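Long-range contacts in endoglucanase (Komagataeibacter sucrofermentans, PDB 6VC5), which probably hydrolyses internal beta-1,4-glucosidic linkages in cellulose and related beta-glucans, as an endo-acting member of glycosyl hydrolase family 8: residues N62-W73 against V83-D93; Y15-I23 against A51-A59. All blocks are in the same frame, centred on the assembly; numbering follows the deposited sequence.

From the N terminus, helix 4-15 runs into the turn that opens interaction 2. This contact closes a loop over residues 24-50, which hold strand 30-32 and helix 33-46, and seats the turn on helix 49-62. That helix ends where interaction 1 begins: interaction 1 closes a far shorter loop over residues 74-82, with strand 74-76, and ties N62-W73 to the start of helix 90-106. The contacts thus follow in series, neither nesting nor crossing, with centres about 16 Å apart. Helix 49-62 couples them: Q64 N probably bonds to A59 O, the F71 ring packs on W56, and L63 packs on W58.

Interaction 1. Residues N62-W73 against V83-D93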
loop_
_atom_site.group_PDB
_atom_site.type_symbol
_atom_site.label_atom_id
_atom_site.label_comp_id
_atom_site.label_asym_id
_atom_site.label_seq_id
_atom_site.Cartn_x
_atom_site.Cartn_y
_atom_site.Cartn_z
ATOM N N ASN A 62 -4.334 -5.049 -19.793
ATOM C CA ASN A 62 -3.697 -3.792 -20.158
ATOM C C ASN A 62 -2.404 -3.499 -19.418
ATOM O O ASN A 62 -1.556 -2.777 -19.965
ATOM C CB ASN A 62 -4.664 -2.618 -19.961
ATOM C CG ASN A 62 -5.811 -2.651 -20.941
ATOM O OD1 ASN A 62 -5.670 -2.221 -22.090
ATOM N ND2 ASN A 62 -6.947 -3.181 -20.509
ATOM N N LEU A 63 -2.227 -4.019 -18.202
ATOM C CA LEU A 63 -1.070 -3.686 -17.379
ATOM C C LEU A 63 -0.111 -4.840 -17.136
ATOM O O LEU A 63 1.080 -4.591 -16.957
ATOM C CB LEU A 63 -1.498 -3.118 -16.013
ATOM C CG LEU A 63 -2.319 -1.827 -16.022
ATOM C CD1 LEU A 63 -2.662 -1.445 -14.573
ATOM C CD2 LEU A 63 -1.558 -0.719 -16.725
ATOM N N GLN A 64 -0.574 -6.090 -17.099
ATOM C CA GLN A 64 0.338 -7.174 -16.743
ATOM C C GLN A 64 1.405 -7.382 -17.813
ATOM O O GLN A 64 1.131 -7.307 -19.018
ATOM C CB GLN A 64 -0.412 -8.479 -16.452
ATOM C CG GLN A 64 0.499 -9.482 -15.731
ATOM C CD GLN A 64 -0.266 -10.669 -15.189
ATOM O OE1 GLN A 64 -1.135 -11.224 -15.866
ATOM N NE2 GLN A 64 0.060 -11.076 -13.961
ATOM N N HIS A 65 2.638 -7.626 -17.363
ATOM C CA HIS A 65 3.756 -7.817 -18.276
ATOM C C HIS A 65 3.597 -9.093 -19.089
ATOM O O HIS A 65 2.874 -10.021 -18.722
ATOM C CB HIS A 65 5.079 -7.871 -17.514
ATOM C CG HIS A 65 5.509 -6.552 -16.957
ATOM N ND1 HIS A 65 6.415 -6.446 -15.925
ATOM C CD2 HIS A 65 5.170 -5.285 -17.295
ATOM C CE1 HIS A 65 6.617 -5.168 -15.647
ATOM N NE2 HIS A 65 5.879 -4.443 -16.467
ATOM N N LYS A 66 4.311 -9.116 -20.211
ATOM C CA LYS A 66 4.384 -10.258 -21.114
ATOM C C LYS A 66 5.334 -11.323 -20.574
ATOM O O LYS A 66 5.016 -12.518 -20.599
ATOM C CB LYS A 66 4.893 -9.780 -22.485
ATOM C CG LYS A 66 3.977 -8.835 -23.320
ATOM C CD LYS A 66 4.550 -8.369 -24.676
ATOM C CE LYS A 66 3.599 -7.469 -25.454
ATOM N NZ LYS A 66 4.233 -7.056 -26.715
ATOM N N ASP A 67 6.491 -10.898 -20.062
ATOM C CA ASP A 67 7.595 -11.776 -19.696
ATOM C C ASP A 67 7.657 -12.090 -18.206
ATOM O O ASP A 67 8.471 -12.929 -17.797
ATOM C CB ASP A 67 8.921 -11.136 -20.123
ATOM C CG ASP A 67 9.188 -11.280 -21.615
ATOM O OD1 ASP A 67 10.366 -11.455 -21.995
ATOM O OD2 ASP A 67 8.220 -11.221 -22.404
ATOM N N ASP A 68 6.854 -11.421 -17.385
ATOM C CA ASP A 68 6.730 -11.767 -15.973
ATOM C C ASP A 68 5.318 -11.398 -15.527
ATOM O O ASP A 68 4.519 -10.870 -16.307
ATOM C CB ASP A 68 7.836 -11.139 -15.104
ATOM C CG ASP A 68 7.887 -9.621 -15.201
ATOM O OD1 ASP A 68 6.896 -8.949 -14.853
ATOM O OD2 ASP A 68 8.943 -9.092 -15.610
ATOM N N ALA A 69 5.005 -11.680 -14.263
ATOM C CA ALA A 69 3.647 -11.486 -13.770
ATOM C C ALA A 69 3.438 -10.140 -13.082
ATOM O O ALA A 69 2.341 -9.881 -12.584
ATOM C CB ALA A 69 3.254 -12.628 -12.819
ATOM N N LEU A 70 4.449 -9.274 -13.057
ATOM C CA LEU A 70 4.280 -7.953 -12.464
ATOM C C LEU A 70 3.517 -7.043 -13.428
ATOM O O LEU A 70 3.207 -7.421 -14.562
ATOM C CB LEU A 70 5.635 -7.386 -12.060
ATOM C CG LEU A 70 6.501 -8.308 -11.192
ATOM C CD1 LEU A 70 7.792 -7.600 -10.817
ATOM C CD2 LEU A 70 5.735 -8.706 -9.944
ATOM N N PHE A 71 3.244 -5.812 -12.986
ATOM C CA PHE A 71 2.329 -4.911 -13.684
ATOM C C PHE A 71 3.009 -3.592 -13.996
ATOM O O PHE A 71 3.647 -2.991 -13.127
ATOM C CB PHE A 71 1.074 -4.642 -12.836
ATOM C CG PHE A 71 0.260 -5.864 -12.608
ATOM C CD1 PHE A 71 -0.813 -6.150 -13.431
ATOM C CD2 PHE A 71 0.590 -6.744 -11.583
ATOM C CE1 PHE A 71 -1.551 -7.301 -13.254
ATOM C CE2 PHE A 71 -0.145 -7.885 -11.388
ATOM C CZ PHE A 71 -1.213 -8.172 -12.226
ATOM N N SER A 72 2.849 -3.127 -15.227
ATOM C CA SER A 72 3.228 -1.753 -15.521
ATOM C C SER A 72 2.405 -0.817 -14.644
ATOM O O SER A 72 1.223 -1.054 -14.401
ATOM C CB SER A 72 2.962 -1.463 -16.988
ATOM O OG SER A 72 3.771 -2.283 -17.821
ATOM N N TRP A 73 3.037 0.249 -14.150
ATOM C CA TRP A 73 2.403 1.007 -13.074
ATOM C C TRP A 73 1.241 1.876 -13.554
ATOM O O TRP A 73 0.351 2.191 -12.754
ATOM C CB TRP A 73 3.435 1.836 -12.308
ATOM C CG TRP A 73 3.905 3.055 -13.018
ATOM C CD1 TRP A 73 4.809 3.115 -14.047
ATOM C CD2 TRP A 73 3.521 4.404 -12.741
ATOM N NE1 TRP A 73 5.003 4.428 -14.426
ATOM C CE2 TRP A 73 4.220 5.234 -13.640
ATOM C CE3 TRP A 73 2.647 4.989 -11.816
ATOM C CZ2 TRP A 73 4.067 6.622 -13.648
ATOM C CZ3 TRP A 73 2.492 6.369 -11.826
ATOM C CH2 TRP A 73 3.201 7.168 -12.737
ATOM N N VAL A 83 0.467 2.428 -22.368
ATOM C CA VAL A 83 1.289 1.823 -21.323
ATOM C C VAL A 83 2.727 1.782 -21.829
ATOM O O VAL A 83 3.275 0.711 -22.111
ATOM C CB VAL A 83 0.753 0.433 -20.924
ATOM C CG1 VAL A 83 1.505 -0.101 -19.716
ATOM C CG2 VAL A 83 -0.727 0.517 -20.622
ATOM N N ALA A 84 3.346 2.956 -21.945
ATOM C CA ALA A 84 4.678 3.056 -22.524
ATOM C C ALA A 84 5.792 2.843 -21.509
ATOM O O ALA A 84 6.888 2.415 -21.893
ATOM C CB ALA A 84 4.858 4.419 -23.200
ATOM N N ASP A 85 5.549 3.140 -20.236
ATOM C CA ASP A 85 6.532 2.935 -19.177
ATOM C C ASP A 85 6.237 1.587 -18.533
ATOM O O ASP A 85 5.189 1.416 -17.899
ATOM C CB ASP A 85 6.440 4.055 -18.136
ATOM C CG ASP A 85 7.454 3.906 -17.007
ATOM O OD1 ASP A 85 8.299 2.981 -17.050
ATOM O OD2 ASP A 85 7.426 4.750 -16.080
ATOM N N LYS A 86 7.163 0.638 -18.681
ATOM C CA LYS A 86 6.937 -0.707 -18.163
ATOM C C LYS A 86 7.356 -0.872 -16.709
ATOM O O LYS A 86 7.191 -1.968 -16.158
ATOM C CB LYS A 86 7.655 -1.748 -19.028
ATOM C CG LYS A 86 7.275 -1.705 -20.510
ATOM C CD LYS A 86 5.780 -1.867 -20.731
ATOM C CE LYS A 86 5.475 -1.982 -22.221
ATOM N NZ LYS A 86 4.012 -1.989 -22.506
ATOM N N ASN A 87 7.889 0.171 -16.071
ATOM C CA ASN A 87 8.266 0.067 -14.666
ATOM C C ASN A 87 7.052 -0.326 -13.823
ATOM O O ASN A 87 5.920 0.085 -14.097
ATOM C CB ASN A 87 8.834 1.410 -14.191
ATOM C CG ASN A 87 9.682 1.283 -12.944
ATOM O OD1 ASN A 87 10.143 0.199 -12.603
ATOM N ND2 ASN A 87 9.912 2.402 -12.267
ATOM N N ASN A 88 7.290 -1.131 -12.796
ATOM C CA ASN A 88 6.243 -1.573 -11.890
ATOM C C ASN A 88 6.311 -0.794 -10.583
ATOM O O ASN A 88 7.288 -0.090 -10.289
ATOM C CB ASN A 88 6.397 -3.067 -11.607
ATOM C CG ASN A 88 7.637 -3.357 -10.802
ATOM O OD1 ASN A 88 8.757 -3.079 -11.252
ATOM N ND2 ASN A 88 7.449 -3.893 -9.590
ATOM N N ALA A 89 5.239 -0.908 -9.806
ATOM C CA ALA A 89 5.187 -0.408 -8.439
ATOM C C ALA A 89 4.831 -1.592 -7.556
ATOM O O ALA A 89 3.743 -2.166 -7.684
ATOM C CB ALA A 89 4.161 0.718 -8.274
ATOM N N THR A 90 5.745 -1.953 -6.657
ATOM C CA THR A 90 5.589 -3.197 -5.918
ATOM C C THR A 90 4.338 -3.206 -5.042
ATOM O O THR A 90 3.755 -4.273 -4.814
ATOM C CB THR A 90 6.867 -3.434 -5.120
ATOM O OG1 THR A 90 7.964 -3.547 -6.037
ATOM C CG2 THR A 90 6.789 -4.726 -4.311
ATOM N N ASP A 91 3.884 -2.043 -4.559
ATOM C CA ASP A 91 2.665 -2.053 -3.761
ATOM C C ASP A 91 1.451 -2.407 -4.611
ATOM O O ASP A 91 0.569 -3.136 -4.154
ATOM C CB ASP A 91 2.495 -0.755 -2.959
ATOM C CG ASP A 91 2.218 0.467 -3.817
ATOM O OD1 ASP A 91 2.673 0.533 -4.978
ATOM O OD2 ASP A 91 1.568 1.397 -3.280
ATOM N N GLY A 92 1.407 -1.928 -5.857
ATOM C CA GLY A 92 0.347 -2.357 -6.758
ATOM C C GLY A 92 0.375 -3.851 -7.016
ATOM O O GLY A 92 -0.658 -4.528 -6.947
ATOM N N ASP A 93 1.564 -4.392 -7.298
ATOM C CA ASP A 93 1.702 -5.836 -7.492
ATOM C C ASP A 93 1.168 -6.610 -6.284
ATOM O O ASP A 93 0.407 -7.580 -6.431
ATOM C CB ASP A 93 3.174 -6.195 -7.738
ATOM C CG ASP A 93 3.817 -5.408 -8.894
ATOM O OD1 ASP A 93 3.141 -5.113 -9.903
ATOM O OD2 ASP A 93 5.032 -5.111 -8.805
HETATM O O HOH W 1 2.849 -2.345 -10.613
HETATM O O HOH W 2 2.568 -3.780 -20.137
#
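W73 turns its CG between its own backbone N and carbonyl carbon (chi1 75°), and D85 sets its CG anti to the backbone N (chi1 -179°); these torsions bring the indole NE1 within 3.0 Å of D85 OD2. This pairing belongs to the linker between helices 49-62 and 90-106 of the (alpha/alpha)6 barrel characteristic of glycosyl hydrolase family 8. The ring plane stands 79° from the carboxylate, whose OD2 lies near the indole edge and is approached from above the carboxylate plane. The other oxygen, OD1, closes an Asx turn onto N87 N, and N87 O in turn takes the backbone N of W73 at 2.9 Å. One aspartate therefore positions both the indole and the acceptor beside it. Tryptophan suits this place because its edge can donate a bond while the ring meets that of H32.

At the other end, H65 works as a bridge. Its NE2 reaches a lone pair of K86 O at 2.8 Å, while ND1 bonds to D68 OD1, which also accepts from L70 N in an Asx turn. Both ring nitrogens thus face oxygens, which fixes the ring's rotation.

Deeper in, the D93 carboxylate ties the loop to its own segment: OD1 accepts from F71 N at 3.2 Å, and OD2 from N88 ND2 at 2.8 Å. Asparagine suits position 88 because its amide can donate to D93 at one end and accept from A141 N at the other. A water accepts from A89 N, the N-cap position of helix 90-106, and has F71 O and D93 OD1 within donating distance. Beside K86, whose CD lies near S72 OG, small S72 lets V83 press in closely, with V83 CG1 only 3.4 Å from S72 CB.

Interaction 2. Residues Y15-I23 against A51-A59; sequences YFHPNGRII and AFEVIWVWA
A type I beta turn, H17 to G20, follows helix 4-15, in a protein of the (alpha/alpha)6-barrel family 8 fold, and rests here on the flank of helix 49-62. G20 makes the closest backbone approach: its CA lies 3.5 Å from V54 O, and its O lies 3.4 Å from I55 CA, both as CA-H...O contacts. Glycine suits the place: at phi 102° a CB would be jammed against the carbonyl O of N19, and V54 O lies where a CB would point. N19 holds the turn's exit with an Asx turn, its OD1 accepting from R21 N, and a water donates to both N19 O and V54 O, bridging turn and helix, between which no direct hydrogen bond forms.

Apolar side chains pack nearby. F16, with CG anti to the backbone N (chi1 168°), extends toward the helix and presents its ring edge: CZ meets V54 CG2 at 3.7 Å, and CE1 meets I55 CG1 at 3.6 Å. I22 CD1 touches I55 CD1 as well.

R21 lies across W58, its guanidinium plane only 14° from the indole. A long aliphatic stem suits it to packing on a ring while its charged end reaches D77 in a salt bridge. The stem supplies a CH-pi contact over one face, R21 CG standing 3.5 Å from the centroid of the five-membered ring of W58.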
loop_
_atom_site.group_PDB
_atom_site.type_symbol
_atom_site.label_atom_id
_atom_site.label_comp_id
_atom_site.label_asym_id
_atom_site.label_seq_id
_atom_site.Cartn_x
_atom_site.Cartn_y
_atom_site.Cartn_z
ATOM N N TYR A 15 -15.745 6.021 -8.763
ATOM C CA TYR A 15 -14.475 5.774 -9.430
ATOM C C TYR A 15 -14.439 4.555 -10.335
ATOM O O TYR A 15 -13.461 4.407 -11.077
ATOM C CB TYR A 15 -13.332 5.672 -8.405
ATOM C CG TYR A 15 -13.302 6.829 -7.432
ATOM C CD1 TYR A 15 -13.126 8.139 -7.878
ATOM C CD2 TYR A 15 -13.462 6.615 -6.073
ATOM C CE1 TYR A 15 -13.110 9.204 -6.993
ATOM C CE2 TYR A 15 -13.448 7.678 -5.176
ATOM C CZ TYR A 15 -13.273 8.960 -5.644
ATOM O OH TYR A 15 -13.252 10.018 -4.770
ATOM N N PHE A 16 -15.444 3.685 -10.297
ATOM C CA PHE A 16 -15.472 2.481 -11.118
ATOM C C PHE A 16 -16.167 2.750 -12.449
ATOM O O PHE A 16 -17.204 3.420 -12.506
ATOM C CB PHE A 16 -16.201 1.372 -10.352
ATOM C CG PHE A 16 -16.548 0.154 -11.184
ATOM C CD1 PHE A 16 -15.631 -0.869 -11.370
ATOM C CD2 PHE A 16 -17.807 0.025 -11.744
ATOM C CE1 PHE A 16 -15.967 -1.996 -12.119
ATOM C CE2 PHE A 16 -18.155 -1.100 -12.498
ATOM C CZ PHE A 16 -17.242 -2.106 -12.683
ATOM N N HIS A 17 -15.592 2.213 -13.522
ATOM C CA HIS A 17 -16.183 2.278 -14.845
ATOM C C HIS A 17 -16.481 0.872 -15.356
ATOM O O HIS A 17 -15.794 -0.092 -14.989
ATOM C CB HIS A 17 -15.226 3.006 -15.799
ATOM C CG HIS A 17 -15.053 4.450 -15.457
ATOM N ND1 HIS A 17 -15.740 5.458 -16.101
ATOM C CD2 HIS A 17 -14.318 5.052 -14.491
ATOM C CE1 HIS A 17 -15.411 6.621 -15.567
ATOM N NE2 HIS A 17 -14.554 6.402 -14.585
ATOM N N PRO A 18 -17.509 0.724 -16.197
ATOM C CA PRO A 18 -17.961 -0.623 -16.590
ATOM C C PRO A 18 -16.922 -1.456 -17.323
ATOM O O PRO A 18 -17.045 -2.689 -17.325
ATOM C CB PRO A 18 -19.180 -0.338 -17.483
ATOM C CG PRO A 18 -19.649 1.010 -17.058
ATOM C CD PRO A 18 -18.406 1.779 -16.699
ATOM N N ASN A 19 -15.916 -0.840 -17.952
ATOM C CA ASN A 19 -14.834 -1.607 -18.565
ATOM C C ASN A 19 -13.841 -2.167 -17.554
ATOM O O ASN A 19 -12.939 -2.920 -17.958
ATOM C CB ASN A 19 -14.102 -0.801 -19.648
ATOM C CG ASN A 19 -13.422 0.460 -19.115
ATOM O OD1 ASN A 19 -13.450 0.762 -17.916
ATOM N ND2 ASN A 19 -12.793 1.199 -20.019
ATOM N N GLY A 20 -14.000 -1.862 -16.266
ATOM C CA GLY A 20 -13.097 -2.368 -15.257
ATOM C C GLY A 20 -12.061 -1.378 -14.776
ATOM O O GLY A 20 -11.303 -1.713 -13.860
ATOM N N ARG A 21 -12.002 -0.175 -15.355
ATOM C CA ARG A 21 -11.010 0.809 -14.938
ATOM C C ARG A 21 -11.432 1.503 -13.649
ATOM O O ARG A 21 -12.603 1.835 -13.448
ATOM C CB ARG A 21 -10.821 1.869 -16.025
ATOM C CG ARG A 21 -10.029 1.367 -17.196
ATOM C CD ARG A 21 -9.759 2.470 -18.186
ATOM N NE ARG A 21 -8.845 3.463 -17.631
ATOM C CZ ARG A 21 -8.491 4.580 -18.252
ATOM N NH1 ARG A 21 -8.966 4.842 -19.462
ATOM N NH2 ARG A 21 -7.665 5.437 -17.661
ATOM N N ILE A 22 -10.459 1.728 -12.776
ATOM C CA ILE A 22 -10.622 2.601 -11.621
ATOM C C ILE A 22 -9.945 3.910 -11.995
ATOM O O ILE A 22 -8.775 3.907 -12.396
ATOM C CB ILE A 22 -9.956 1.985 -10.381
ATOM C CG1 ILE A 22 -10.577 0.626 -10.060
ATOM C CG2 ILE A 22 -10.057 2.938 -9.186
ATOM C CD1 ILE A 22 -12.074 0.669 -9.893
ATOM N N ILE A 23 -10.680 5.023 -11.913
ATOM C CA ILE A 23 -10.170 6.320 -12.354
ATOM C C ILE A 23 -10.526 7.375 -11.316
ATOM O O ILE A 23 -11.695 7.515 -10.944
ATOM C CB ILE A 23 -10.735 6.726 -13.734
ATOM C CG1 ILE A 23 -10.436 5.661 -14.792
ATOM C CG2 ILE A 23 -10.119 8.036 -14.187
ATOM C CD1 ILE A 23 -11.178 5.885 -16.121
ATOM N N ALA A 51 -18.080 -6.835 -10.270
ATOM C CA ALA A 51 -17.088 -5.775 -10.377
ATOM C C ALA A 51 -15.676 -6.344 -10.371
ATOM O O ALA A 51 -14.845 -5.959 -11.203
ATOM C CB ALA A 51 -17.266 -4.753 -9.253
ATOM N N PHE A 52 -15.384 -7.256 -9.430
ATOM C CA PHE A 52 -14.043 -7.824 -9.328
ATOM C C PHE A 52 -13.597 -8.386 -10.668
ATOM O O PHE A 52 -12.481 -8.109 -11.132
ATOM C CB PHE A 52 -14.006 -8.938 -8.272
ATOM C CG PHE A 52 -12.635 -9.553 -8.113
ATOM C CD1 PHE A 52 -11.761 -9.065 -7.150
ATOM C CD2 PHE A 52 -12.186 -10.545 -8.976
ATOM C CE1 PHE A 52 -10.489 -9.588 -7.005
ATOM C CE2 PHE A 52 -10.900 -11.058 -8.858
ATOM C CZ PHE A 52 -10.051 -10.581 -7.873
ATOM N N GLU A 53 -14.478 -9.167 -11.305
ATOM C CA GLU A 53 -14.133 -9.884 -12.531
ATOM C C GLU A 53 -13.648 -8.931 -13.618
ATOM O O GLU A 53 -12.617 -9.178 -14.257
ATOM C CB GLU A 53 -15.352 -10.684 -13.015
ATOM C CG GLU A 53 -15.032 -11.932 -13.843
ATOM C CD GLU A 53 -15.989 -13.091 -13.561
ATOM O OE1 GLU A 53 -15.759 -14.213 -14.072
ATOM O OE2 GLU A 53 -16.969 -12.886 -12.811
ATOM N N VAL A 54 -14.369 -7.822 -13.829
ATOM C CA VAL A 54 -13.992 -6.884 -14.891
ATOM C C VAL A 54 -12.772 -6.042 -14.505
ATOM O O VAL A 54 -11.966 -5.686 -15.371
ATOM C CB VAL A 54 -15.176 -6.024 -15.380
ATOM C CG1 VAL A 54 -16.277 -6.915 -15.998
ATOM C CG2 VAL A 54 -15.727 -5.144 -14.275
ATOM N N ILE A 55 -12.616 -5.692 -13.221
ATOM C CA ILE A 55 -11.433 -4.929 -12.814
ATOM C C ILE A 55 -10.164 -5.753 -13.023
ATOM O O ILE A 55 -9.161 -5.257 -13.547
ATOM C CB ILE A 55 -11.571 -4.444 -11.361
ATOM C CG1 ILE A 55 -12.803 -3.557 -11.191
ATOM C CG2 ILE A 55 -10.289 -3.696 -10.943
ATOM C CD1 ILE A 55 -13.226 -3.405 -9.739
ATOM N N TRP A 56 -10.205 -7.033 -12.653
ATOM C CA TRP A 56 -9.062 -7.910 -12.882
ATOM C C TRP A 56 -8.795 -8.139 -14.372
ATOM O O TRP A 56 -7.647 -8.059 -14.815
ATOM C CB TRP A 56 -9.252 -9.224 -12.123
ATOM C CG TRP A 56 -8.284 -10.318 -12.501
ATOM C CD1 TRP A 56 -8.611 -11.615 -12.809
ATOM C CD2 TRP A 56 -6.848 -10.245 -12.573
ATOM N NE1 TRP A 56 -7.480 -12.334 -13.082
ATOM C CE2 TRP A 56 -6.386 -11.521 -12.957
ATOM C CE3 TRP A 56 -5.911 -9.220 -12.389
ATOM C CZ2 TRP A 56 -5.029 -11.806 -13.138
ATOM C CZ3 TRP A 56 -4.555 -9.516 -12.567
ATOM C CH2 TRP A 56 -4.137 -10.796 -12.938
ATOM N N VAL A 57 -9.831 -8.431 -15.165
ATOM C CA VAL A 57 -9.600 -8.645 -16.595
ATOM C C VAL A 57 -8.979 -7.406 -17.237
ATOM O O VAL A 57 -8.056 -7.512 -18.057
ATOM C CB VAL A 57 -10.889 -9.097 -17.308
ATOM C CG1 VAL A 57 -10.707 -9.053 -18.810
ATOM C CG2 VAL A 57 -11.235 -10.508 -16.883
ATOM N N TRP A 58 -9.441 -6.210 -16.852
ATOM C CA TRP A 58 -8.836 -5.003 -17.407
ATOM C C TRP A 58 -7.364 -4.897 -17.020
ATOM O O TRP A 58 -6.504 -4.612 -17.869
ATOM C CB TRP A 58 -9.601 -3.744 -16.984
ATOM C CG TRP A 58 -9.158 -2.541 -17.789
ATOM C CD1 TRP A 58 -9.703 -2.091 -18.955
ATOM C CD2 TRP A 58 -8.034 -1.685 -17.515
ATOM N NE1 TRP A 58 -9.005 -0.991 -19.405
ATOM C CE2 TRP A 58 -7.973 -0.730 -18.545
ATOM C CE3 TRP A 58 -7.085 -1.633 -16.489
ATOM C CZ2 TRP A 58 -6.998 0.278 -18.575
ATOM C CZ3 TRP A 58 -6.115 -0.630 -16.522
ATOM C CH2 TRP A 58 -6.084 0.309 -17.560
ATOM N N ALA A 59 -7.047 -5.135 -15.744
ATOM C CA ALA A 59 -5.658 -5.013 -15.300
ATOM C C ALA A 59 -4.767 -6.055 -15.969
ATOM O O ALA A 59 -3.633 -5.758 -16.363
ATOM C CB ALA A 59 -5.573 -5.154 -13.783
HETATM O O HOH W 3 -12.469 -6.081 -18.204
#